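Local coordinates for 5-cytosine DNA methyltransferase (Entamoeba histolytica, PDB 3QV2), which probably transfers a methyl group from S-adenosyl-L-methionine to carbon 5 of cytosine in tRNA or DNA, as enzymes of the Dnmt2 type do, at residues A[230-235]-A[280-285]; A[48-53]-A[287-292]; A[114-119]-A[144-149]. All blocks are in the same frame, centred on the assembly; numbering follows the deposited sequence.

Contact 1: A[230-235]-A[280-285]. With SO4 (sulfate ion), chain E.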
loop_
_atom_site.group_PDB
_atom_site.type_symbol
_atom_site.label_atom_id
_atom_site.label_comp_id
_atom_site.label_asym_id
_atom_site.label_seq_id
_atom_site.Cartn_x
_atom_site.Cartn_y
_atom_site.Cartn_z
ATOM N N LYS A 230 11.035 -18.841 0.694
ATOM C CA LYS A 230 11.181 -17.801 -0.324
ATOM C C LYS A 230 10.481 -16.487 0.016
ATOM O O LYS A 230 11.094 -15.420 -0.033
ATOM C CB LYS A 230 10.701 -18.303 -1.689
ATOM C CG LYS A 230 11.655 -19.270 -2.367
ATOM C CD LYS A 230 11.212 -19.570 -3.790
ATOM C CE LYS A 230 12.188 -20.503 -4.495
ATOM N NZ LYS A 230 11.778 -20.773 -5.901
ATOM N N ARG A 231 9.199 -16.566 0.359
ATOM C CA ARG A 231 8.408 -15.361 0.567
ATOM C C ARG A 231 7.149 -15.609 1.392
ATOM O O ARG A 231 6.770 -16.752 1.649
ATOM C CB ARG A 231 8.014 -14.753 -0.782
ATOM C CG ARG A 231 6.724 -15.319 -1.361
ATOM C CD ARG A 231 6.838 -16.809 -1.658
ATOM N NE ARG A 231 5.550 -17.380 -2.048
ATOM C CZ ARG A 231 4.745 -18.049 -1.227
ATOM N NH1 ARG A 231 5.094 -18.246 0.037
ATOM N NH2 ARG A 231 3.592 -18.526 -1.674
ATOM N N THR A 232 6.511 -14.518 1.802
ATOM C CA THR A 232 5.212 -14.569 2.458
ATOM C C THR A 232 4.136 -14.118 1.476
ATOM O O THR A 232 4.408 -13.336 0.564
ATOM C CB THR A 232 5.174 -13.652 3.688
ATOM O OG1 THR A 232 5.543 -12.321 3.302
ATOM C CG2 THR A 232 6.139 -14.148 4.754
ATOM N N CYS A 233 2.913 -14.606 1.662
ATOM C CA CYS A 233 1.810 -14.226 0.786
ATOM C C CYS A 233 1.323 -12.811 1.078
ATOM O O CYS A 233 1.689 -12.214 2.089
ATOM C CB CYS A 233 0.651 -15.220 0.897
ATOM S SG CYS A 233 0.963 -16.815 0.101
ATOM N N CYS A 234 0.500 -12.279 0.180
ATOM C CA CYS A 234 -0.043 -10.938 0.343
ATOM C C CYS A 234 -0.894 -10.833 1.603
ATOM O O CYS A 234 -1.846 -11.592 1.786
ATOM C CB CYS A 234 -0.873 -10.551 -0.881
ATOM S SG CYS A 234 -1.640 -8.918 -0.784
ATOM N N PHE A 235 -0.542 -9.896 2.477
ATOM C CA PHE A 235 -1.348 -9.621 3.660
ATOM C C PHE A 235 -2.519 -8.723 3.277
ATOM O O PHE A 235 -2.323 -7.645 2.719
ATOM C CB PHE A 235 -0.508 -8.941 4.744
ATOM C CG PHE A 235 0.522 -9.839 5.374
ATOM C CD1 PHE A 235 0.155 -10.779 6.323
ATOM C CD2 PHE A 235 1.860 -9.725 5.035
ATOM C CE1 PHE A 235 1.100 -11.600 6.911
ATOM C CE2 PHE A 235 2.810 -10.543 5.620
ATOM C CZ PHE A 235 2.428 -11.481 6.560
ATOM N N LYS A 280 4.125 -4.664 9.477
ATOM C CA LYS A 280 4.577 -3.283 9.360
ATOM C C LYS A 280 6.021 -3.217 8.870
ATOM O O LYS A 280 6.362 -2.385 8.031
ATOM C CB LYS A 280 4.431 -2.567 10.708
ATOM C CG LYS A 280 4.744 -1.080 10.675
ATOM C CD LYS A 280 6.216 -0.814 10.940
ATOM C CE LYS A 280 6.636 -1.352 12.295
ATOM N NZ LYS A 280 8.011 -0.915 12.652
ATOM N N LYS A 281 6.863 -4.102 9.393
ATOM C CA LYS A 281 8.259 -4.167 8.975
ATOM C C LYS A 281 8.402 -4.727 7.562
ATOM O O LYS A 281 9.240 -4.268 6.784
ATOM C CB LYS A 281 9.085 -4.991 9.968
ATOM C CG LYS A 281 9.404 -4.257 11.263
ATOM C CD LYS A 281 10.216 -5.117 12.215
ATOM C CE LYS A 281 9.377 -6.239 12.802
ATOM N NZ LYS A 281 10.140 -7.035 13.804
ATOM N N ILE A 282 7.581 -5.715 7.229
ATOM C CA ILE A 282 7.619 -6.315 5.899
ATOM C C ILE A 282 7.197 -5.313 4.826
ATOM O O ILE A 282 7.713 -5.334 3.708
ATOM C CB ILE A 282 6.727 -7.570 5.816
ATOM C CG1 ILE A 282 7.258 -8.664 6.750
ATOM C CG2 ILE A 282 6.663 -8.080 4.390
ATOM C CD1 ILE A 282 6.447 -9.946 6.711
ATOM N N HIS A 283 6.263 -4.431 5.173
ATOM C CA HIS A 283 5.794 -3.410 4.240
ATOM C C HIS A 283 6.760 -2.231 4.153
ATOM O O HIS A 283 6.562 -1.314 3.357
ATOM C CB HIS A 283 4.389 -2.931 4.614
ATOM C CG HIS A 283 3.310 -3.916 4.283
ATOM N ND1 HIS A 283 1.974 -3.570 4.239
ATOM C CD2 HIS A 283 3.364 -5.232 3.977
ATOM C CE1 HIS A 283 1.257 -4.631 3.923
ATOM N NE2 HIS A 283 2.076 -5.655 3.759
ATOM N N GLY A 284 7.799 -2.258 4.979
ATOM C CA GLY A 284 8.877 -1.291 4.876
ATOM C C GLY A 284 8.649 0.046 5.554
ATOM O O GLY A 284 9.247 1.048 5.160
ATOM N N PHE A 285 7.793 0.075 6.569
ATOM C CA PHE A 285 7.622 1.287 7.365
ATOM C C PHE A 285 8.824 1.465 8.290
ATOM O O PHE A 285 9.509 0.495 8.613
ATOM C CB PHE A 285 6.322 1.236 8.170
ATOM C CG PHE A 285 5.082 1.326 7.325
ATOM C CD1 PHE A 285 4.372 2.513 7.233
ATOM C CD2 PHE A 285 4.629 0.224 6.621
ATOM C CE1 PHE A 285 3.232 2.595 6.456
ATOM C CE2 PHE A 285 3.491 0.302 5.842
ATOM C CZ PHE A 285 2.792 1.489 5.759
HETATM S S SO4 E . 11.647 -4.381 16.456
HETATM O O1 SO4 E . 10.432 -5.109 16.801
HETATM O O2 SO4 E . 12.229 -4.983 15.249
HETATM O O3 SO4 E . 11.312 -2.972 16.232
HETATM O O4 SO4 E . 12.628 -4.415 17.541
HETATM O O HOH W 1 1.489 -7.650 1.908
#

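Contact 2: A[48-53]-A[287-292]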
loop_
_atom_site.group_PDB
_atom_site.type_symbol
_atom_site.label_atom_id
_atom_site.label_comp_id
_atom_site.label_asym_id
_atom_site.label_seq_id
_atom_site.Cartn_x
_atom_site.Cartn_y
_atom_site.Cartn_z
ATOM N N ASN A 48 -6.709 7.378 10.426
ATOM C CA ASN A 48 -6.196 8.701 10.769
ATOM C C ASN A 48 -5.480 8.720 12.114
ATOM O O ASN A 48 -4.436 9.351 12.257
ATOM C CB ASN A 48 -7.320 9.738 10.766
ATOM C CG ASN A 48 -8.009 9.848 9.422
ATOM O OD1 ASN A 48 -7.461 9.450 8.394
ATOM N ND2 ASN A 48 -9.220 10.395 9.424
ATOM N N LYS A 49 -6.050 8.033 13.100
ATOM C CA LYS A 49 -5.449 7.974 14.428
ATOM C C LYS A 49 -4.027 7.428 14.376
ATOM O O LYS A 49 -3.143 7.913 15.081
ATOM C CB LYS A 49 -6.315 7.149 15.384
ATOM C CG LYS A 49 -7.255 7.992 16.233
ATOM C CD LYS A 49 -8.664 7.421 16.259
ATOM C CE LYS A 49 -8.695 6.026 16.860
ATOM N NZ LYS A 49 -10.084 5.493 16.930
ATOM N N ILE A 50 -3.812 6.422 13.535
ATOM C CA ILE A 50 -2.479 5.870 13.342
ATOM C C ILE A 50 -1.577 6.888 12.652
ATOM O O ILE A 50 -0.433 7.097 13.058
ATOM C CB ILE A 50 -2.519 4.575 12.510
ATOM C CG1 ILE A 50 -3.313 3.492 13.248
ATOM C CG2 ILE A 50 -1.106 4.101 12.201
ATOM C CD1 ILE A 50 -3.362 2.170 12.517
ATOM N N TYR A 51 -2.104 7.528 11.612
ATOM C CA TYR A 51 -1.357 8.542 10.877
ATOM C C TYR A 51 -0.909 9.662 11.809
ATOM O O TYR A 51 0.273 9.995 11.870
ATOM C CB TYR A 51 -2.206 9.113 9.740
ATOM C CG TYR A 51 -1.433 9.995 8.785
ATOM C CD1 TYR A 51 -1.007 9.511 7.554
ATOM C CD2 TYR A 51 -1.123 11.307 9.115
ATOM C CE1 TYR A 51 -0.298 10.311 6.679
ATOM C CE2 TYR A 51 -0.414 12.113 8.247
ATOM C CZ TYR A 51 -0.005 11.611 7.030
ATOM O OH TYR A 51 0.702 12.402 6.155
ATOM N N SER A 52 -1.865 10.237 12.532
ATOM C CA SER A 52 -1.586 11.339 13.445
ATOM C C SER A 52 -0.618 10.926 14.551
ATOM O O SER A 52 0.249 11.702 14.950
ATOM C CB SER A 52 -2.885 11.878 14.048
ATOM O OG SER A 52 -3.706 12.463 13.050
ATOM N N LYS A 53 -0.769 9.701 15.044
ATOM C CA LYS A 53 0.117 9.178 16.081
ATOM C C LYS A 53 1.573 9.163 15.626
ATOM O O LYS A 53 2.474 9.514 16.386
ATOM C CB LYS A 53 -0.312 7.770 16.498
ATOM C CG LYS A 53 0.726 7.015 17.321
ATOM C CD LYS A 53 0.951 7.653 18.683
ATOM C CE LYS A 53 1.962 6.859 19.499
ATOM N NZ LYS A 53 2.126 7.400 20.877
ATOM N N SER A 287 11.334 1.887 11.416
ATOM C CA SER A 287 11.412 1.101 12.644
ATOM C C SER A 287 10.628 1.735 13.788
ATOM O O SER A 287 10.148 1.041 14.684
ATOM C CB SER A 287 12.872 0.888 13.053
ATOM O OG SER A 287 13.572 2.115 13.124
ATOM N N ASN A 288 10.509 3.056 13.761
ATOM C CA ASN A 288 9.786 3.776 14.803
ATOM C C ASN A 288 8.295 3.912 14.521
ATOM O O ASN A 288 7.510 4.220 15.426
ATOM C CB ASN A 288 10.413 5.147 15.052
ATOM C CG ASN A 288 11.620 5.071 15.956
ATOM O OD1 ASN A 288 11.670 4.245 16.866
ATOM N ND2 ASN A 288 12.606 5.925 15.708
ATOM N N PHE A 289 7.906 3.688 13.270
ATOM C CA PHE A 289 6.492 3.686 12.918
ATOM C C PHE A 289 5.812 2.493 13.579
ATOM O O PHE A 289 6.367 1.397 13.614
ATOM C CB PHE A 289 6.316 3.621 11.400
ATOM C CG PHE A 289 4.882 3.670 10.956
ATOM C CD1 PHE A 289 4.310 4.863 10.533
ATOM C CD2 PHE A 289 4.101 2.523 10.961
ATOM C CE1 PHE A 289 2.987 4.906 10.127
ATOM C CE2 PHE A 289 2.779 2.566 10.555
ATOM C CZ PHE A 289 2.224 3.759 10.139
ATOM N N THR A 290 4.611 2.708 14.107
ATOM C CA THR A 290 3.868 1.636 14.759
ATOM C C THR A 290 2.356 1.804 14.622
ATOM O O THR A 290 1.829 2.910 14.739
ATOM C CB THR A 290 4.235 1.522 16.255
ATOM O OG1 THR A 290 3.472 0.470 16.860
ATOM C CG2 THR A 290 3.950 2.831 16.978
ATOM N N THR A 291 1.666 0.697 14.364
ATOM C CA THR A 291 0.211 0.690 14.314
ATOM C C THR A 291 -0.330 0.412 15.711
ATOM O O THR A 291 -1.540 0.439 15.942
ATOM C CB THR A 291 -0.311 -0.390 13.357
ATOM O OG1 THR A 291 0.072 -1.683 13.842
ATOM C CG2 THR A 291 0.261 -0.188 11.961
ATOM N N GLN A 292 0.584 0.143 16.639
ATOM C CA GLN A 292 0.223 -0.150 18.020
ATOM C C GLN A 292 -0.218 1.114 18.748
ATOM O O GLN A 292 0.367 1.495 19.762
ATOM C CB GLN A 292 1.402 -0.789 18.757
ATOM C CG GLN A 292 1.050 -1.359 20.123
ATOM C CD GLN A 292 0.162 -2.584 20.033
ATOM O OE1 GLN A 292 0.649 -3.713 19.978
ATOM N NE2 GLN A 292 -1.148 -2.368 20.020
#

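Contact 3: A[114-119]-A[144-149]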
loop_
_atom_site.group_PDB
_atom_site.type_symbol
_atom_site.label_atom_id
_atom_site.label_comp_id
_atom_site.label_asym_id
_atom_site.label_seq_id
_atom_site.Cartn_x
_atom_site.Cartn_y
_atom_site.Cartn_z
ATOM N N ASP A 114 -13.111 16.932 -12.035
ATOM C CA ASP A 114 -13.591 18.222 -11.560
ATOM C C ASP A 114 -12.506 19.155 -11.022
ATOM O O ASP A 114 -12.705 20.367 -10.967
ATOM C CB ASP A 114 -14.673 18.012 -10.497
ATOM C CG ASP A 114 -15.782 17.092 -10.971
ATOM O OD1 ASP A 114 -16.085 17.100 -12.181
ATOM O OD2 ASP A 114 -16.348 16.357 -10.135
ATOM N N ILE A 115 -11.365 18.599 -10.630
ATOM C CA ILE A 115 -10.314 19.403 -10.013
ATOM C C ILE A 115 -9.133 19.684 -10.940
ATOM O O ILE A 115 -8.888 20.828 -11.322
ATOM C CB ILE A 115 -9.779 18.746 -8.725
ATOM C CG1 ILE A 115 -10.932 18.404 -7.781
ATOM C CG2 ILE A 115 -8.766 19.657 -8.046
ATOM C CD1 ILE A 115 -11.734 19.607 -7.340
ATOM N N LEU A 116 -8.410 18.628 -11.300
ATOM C CA LEU A 116 -7.157 18.754 -12.045
ATOM C C LEU A 116 -7.211 19.687 -13.261
ATOM O O LEU A 116 -6.344 20.544 -13.419
ATOM C CB LEU A 116 -6.633 17.369 -12.448
ATOM C CG LEU A 116 -5.241 17.293 -13.080
ATOM C CD1 LEU A 116 -4.546 15.999 -12.695
ATOM C CD2 LEU A 116 -5.318 17.435 -14.593
ATOM N N PRO A 117 -8.223 19.519 -14.128
ATOM C CA PRO A 117 -8.265 20.297 -15.372
ATOM C C PRO A 117 -8.491 21.791 -15.158
ATOM O O PRO A 117 -8.392 22.554 -16.118
ATOM C CB PRO A 117 -9.467 19.702 -16.118
ATOM C CG PRO A 117 -9.696 18.365 -15.488
ATOM C CD PRO A 117 -9.331 18.552 -14.054
ATOM N N TYR A 118 -8.788 22.206 -13.929
ATOM C CA TYR A 118 -9.143 23.599 -13.675
ATOM C C TYR A 118 -8.169 24.331 -12.752
ATOM O O TYR A 118 -8.273 25.543 -12.573
ATOM C CB TYR A 118 -10.578 23.699 -13.143
ATOM C CG TYR A 118 -11.607 23.132 -14.096
ATOM C CD1 TYR A 118 -12.055 23.871 -15.184
ATOM C CD2 TYR A 118 -12.123 21.857 -13.913
ATOM C CE1 TYR A 118 -12.992 23.355 -16.061
ATOM C CE2 TYR A 118 -13.061 21.334 -14.783
ATOM C CZ TYR A 118 -13.491 22.086 -15.854
ATOM O OH TYR A 118 -14.424 21.572 -16.725
ATOM N N LEU A 119 -7.222 23.599 -12.175
ATOM C CA LEU A 119 -6.205 24.211 -11.327
ATOM C C LEU A 119 -5.350 25.189 -12.124
ATOM O O LEU A 119 -5.013 24.929 -13.279
ATOM C CB LEU A 119 -5.301 23.142 -10.709
ATOM C CG LEU A 119 -5.948 22.157 -9.732
ATOM C CD1 LEU A 119 -4.959 21.072 -9.339
ATOM C CD2 LEU A 119 -6.463 22.886 -8.508
ATOM N N TYR A 144 -6.575 8.283 -17.440
ATOM C CA TYR A 144 -5.454 8.319 -18.371
ATOM C C TYR A 144 -5.686 9.374 -19.446
ATOM O O TYR A 144 -4.813 10.196 -19.720
ATOM C CB TYR A 144 -5.242 6.946 -19.012
ATOM C CG TYR A 144 -4.055 6.877 -19.948
ATOM C CD1 TYR A 144 -2.794 6.529 -19.479
ATOM C CD2 TYR A 144 -4.194 7.156 -21.301
ATOM C CE1 TYR A 144 -1.707 6.464 -20.329
ATOM C CE2 TYR A 144 -3.114 7.094 -22.159
ATOM C CZ TYR A 144 -1.871 6.748 -21.669
ATOM O OH TYR A 144 -0.788 6.685 -22.516
ATOM N N ASN A 145 -6.871 9.348 -20.051
ATOM C CA ASN A 145 -7.236 10.333 -21.062
ATOM C C ASN A 145 -7.162 11.759 -20.526
ATOM O O ASN A 145 -6.621 12.648 -21.182
ATOM C CB ASN A 145 -8.634 10.048 -21.618
ATOM C CG ASN A 145 -8.666 8.836 -22.529
ATOM O OD1 ASN A 145 -7.720 8.579 -23.275
ATOM N ND2 ASN A 145 -9.759 8.084 -22.475
ATOM N N ILE A 146 -7.710 11.972 -19.333
ATOM C CA ILE A 146 -7.681 13.288 -18.708
ATOM C C ILE A 146 -6.245 13.769 -18.519
ATOM O O ILE A 146 -5.903 14.892 -18.888
ATOM C CB ILE A 146 -8.402 13.289 -17.349
ATOM C CG1 ILE A 146 -9.902 13.056 -17.537
ATOM C CG2 ILE A 146 -8.160 14.600 -16.620
ATOM C CD1 ILE A 146 -10.681 13.018 -16.241
ATOM N N LEU A 147 -5.409 12.909 -17.946
ATOM C CA LEU A 147 -4.004 13.237 -17.735
ATOM C C LEU A 147 -3.313 13.590 -19.048
ATOM O O LEU A 147 -2.581 14.576 -19.127
ATOM C CB LEU A 147 -3.276 12.077 -17.049
ATOM C CG LEU A 147 -3.642 11.829 -15.584
ATOM C CD1 LEU A 147 -2.966 10.571 -15.061
ATOM C CD2 LEU A 147 -3.269 13.033 -14.735
ATOM N N ILE A 148 -3.550 12.784 -20.079
ATOM C CA ILE A 148 -2.975 13.038 -21.395
ATOM C C ILE A 148 -3.425 14.388 -21.944
ATOM O O ILE A 148 -2.607 15.186 -22.403
ATOM C CB ILE A 148 -3.347 11.932 -22.399
ATOM C CG1 ILE A 148 -2.573 10.651 -22.087
ATOM C CG2 ILE A 148 -3.055 12.386 -23.821
ATOM C CD1 ILE A 148 -1.070 10.827 -22.130
ATOM N N LYS A 149 -4.729 14.636 -21.890
ATOM C CA LYS A 149 -5.289 15.888 -22.379
ATOM C C LYS A 149 -4.718 17.084 -21.623
ATOM O O LYS A 149 -4.628 18.187 -22.164
ATOM C CB LYS A 149 -6.817 15.869 -22.273
ATOM C CG LYS A 149 -7.485 17.166 -22.700
ATOM C CD LYS A 149 -8.998 17.063 -22.618
ATOM C CE LYS A 149 -9.657 18.401 -22.918
ATOM N NZ LYS A 149 -9.247 19.454 -21.946
#

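Contact 1: A[230-235]-A[280-285]
The apolar part of this contact is a meeting of F235 with I282. The methyl CD1 of I282 lies 3.8 Å from CE2 of the F235 ring, coming in obliquely, and the two side chains cross at about a right angle. On the helix, CG1 of I282 is anti to the carbonyl carbon and chi2 is fully extended (-179°), which carries CD1 out toward the ring. The same methyl has T232 as a looser neighbour, 4.3 Å away at OG1; that hydroxyl makes its polar contacts elsewhere, with N168 and the carbonyl of P167. Y239 packs edge-to-face with F235.

The polar link is indirect. H283 brings NE2 to 4.3 Å from CD2 of F235, but its hydrogen bond is with a bridging water, NE2 lying 2.8 Å from the water oxygen. That water also accepts from the backbone N of F235 at 3.1 Å, so one molecule joins ring and main chain. The other imidazole nitrogen, ND1, bonds to S308.

Backbone bonds shape the end of helix 276-282. G284, with a positive phi of 83°, closes a Schellman motif: its N bonds to O of K281, and F285 N reaches O of K280. K281 NZ donates to O2 of a sulfate, probably from the crystallisation liquor, and forms a salt bridge with D201.

With no direct polar bond between the segments, their union rests on methyl-to-ring packing and one water. The H283 side chain, about 7 Å from the bound S-adenosyl-L-homocysteine, should therefore owe its ring rotation to that water and S308.

Contact 2: A[48-53]-A[287-292]
I50 turns from helix 45-55 toward the loop 287-292, which runs between helices 276-282 and 298-306. The helix belongs to the Rossmann-like fold of class I methyltransferases, following strand 36-41 at one edge of the central sheet. The backbones come close here, the CA atoms of I50 and T291 being 5.9 Å apart.

From CB outward, I50 divides into two arms. The short arm, CG2, sits opposite the backbone N across the CA-CB bond and meets two things: CZ of F289 at 3.9 Å, and the carbonyl O of T290 at 4.1 Å. The F289 ring presents its far end to this methyl obliquely, and the two side chains cross at about a right angle. The CB of F289 points neither at the helix nor away from it, but with CG anti to the backbone N (chi1 -178°) the end of the ring comes nearer. F289 also packs on N54 and F55 of the same helix, and its ring meets that of F285.

The long arm of I50 runs through CG1 with chi2 extended and ends at CD1, which touches CB of T291. There the two side chains lie alongside, pointing the same way, toward helix 298-306: I50 also packs on C304, and T291 on L305. The hydroxyl of T291 bonds to Q301 of that helix. I50 is thus wedged between the loop and helix 298-306, its side chain about 4 Å from that of I20 of the cofactor site.

N54 of helix 45-55 ties in the loop, its OD1 accepting from the backbone N of T290. Within the loop, T290 forms an ST turn: its OG1 accepts from the backbone N of Q292 at 2.9 Å, with an N-H...O angle of 149°.

Contact 3: A[114-119]-A[144-149]
L116, I146 and L147 carry the packing between the chain around the C-terminal part of helix 106-115 and the last turns of helix 138-149, two helices of the Rossmann-like domain joined in sequence through strand 125-130 of the central sheet. Around L116, N of Y118 bonds to O of I115, and the bonds of L119 to I115 and L116 are weak. Nothing polar links the two segments; what meets is methyl against methyl.

L116 has its CB directed at the opposite helix, and with CG anti to the backbone N (chi1 -172°) it splays its two methyls over two neighbours. CD1 goes to L147. The other methyl, CD2 of L116, makes a looser approach to CG2 of I146, at 4.5 Å. N150 and K122 also border this leucine.

I146 aims its CB at the other segment and offers the branch methyl CG2, which CD2 of L116 and the ring of P117 both approach. The proline CG of P117 is 4.2 Å from CG2 of I146, at the more open margin of the contact. I146 also packs on Y112 and R113 of helix 106-115.

L147 begins with its CB directed away from segment 114-119, yet its end comes nearer. Y112, Y152 and I154 also touch it, so this leucine is tucked between helix 106-115 and the edge strand 153-159. The tightest point of the interface lies here: CD1 of L116 and CD2 of L147 are 3.8 Å apart, the side chains crossing at about a right angle.

Overall arrangement
Contacts 1 and 2 are neighbours, their centres about 17 Å apart. They touch where K280, at the start of segment 280-285, brings NZ 3.0 Å from O of F289, a weak hydrogen bond. Both lie near the cofactor site: the side chains of H283 in contact 1 and F289 in contact 2 are each about 7 Å from the bound S-adenosyl-L-homocysteine. Contact 3 is remote, on the opposite side of the chain's centre from contact 1, its centre about 35 Å from that of contact 1 and 33 Å from that of contact 2. Along the chain, contact 2 spans both others, with contact 3 closing before contact 1 opens.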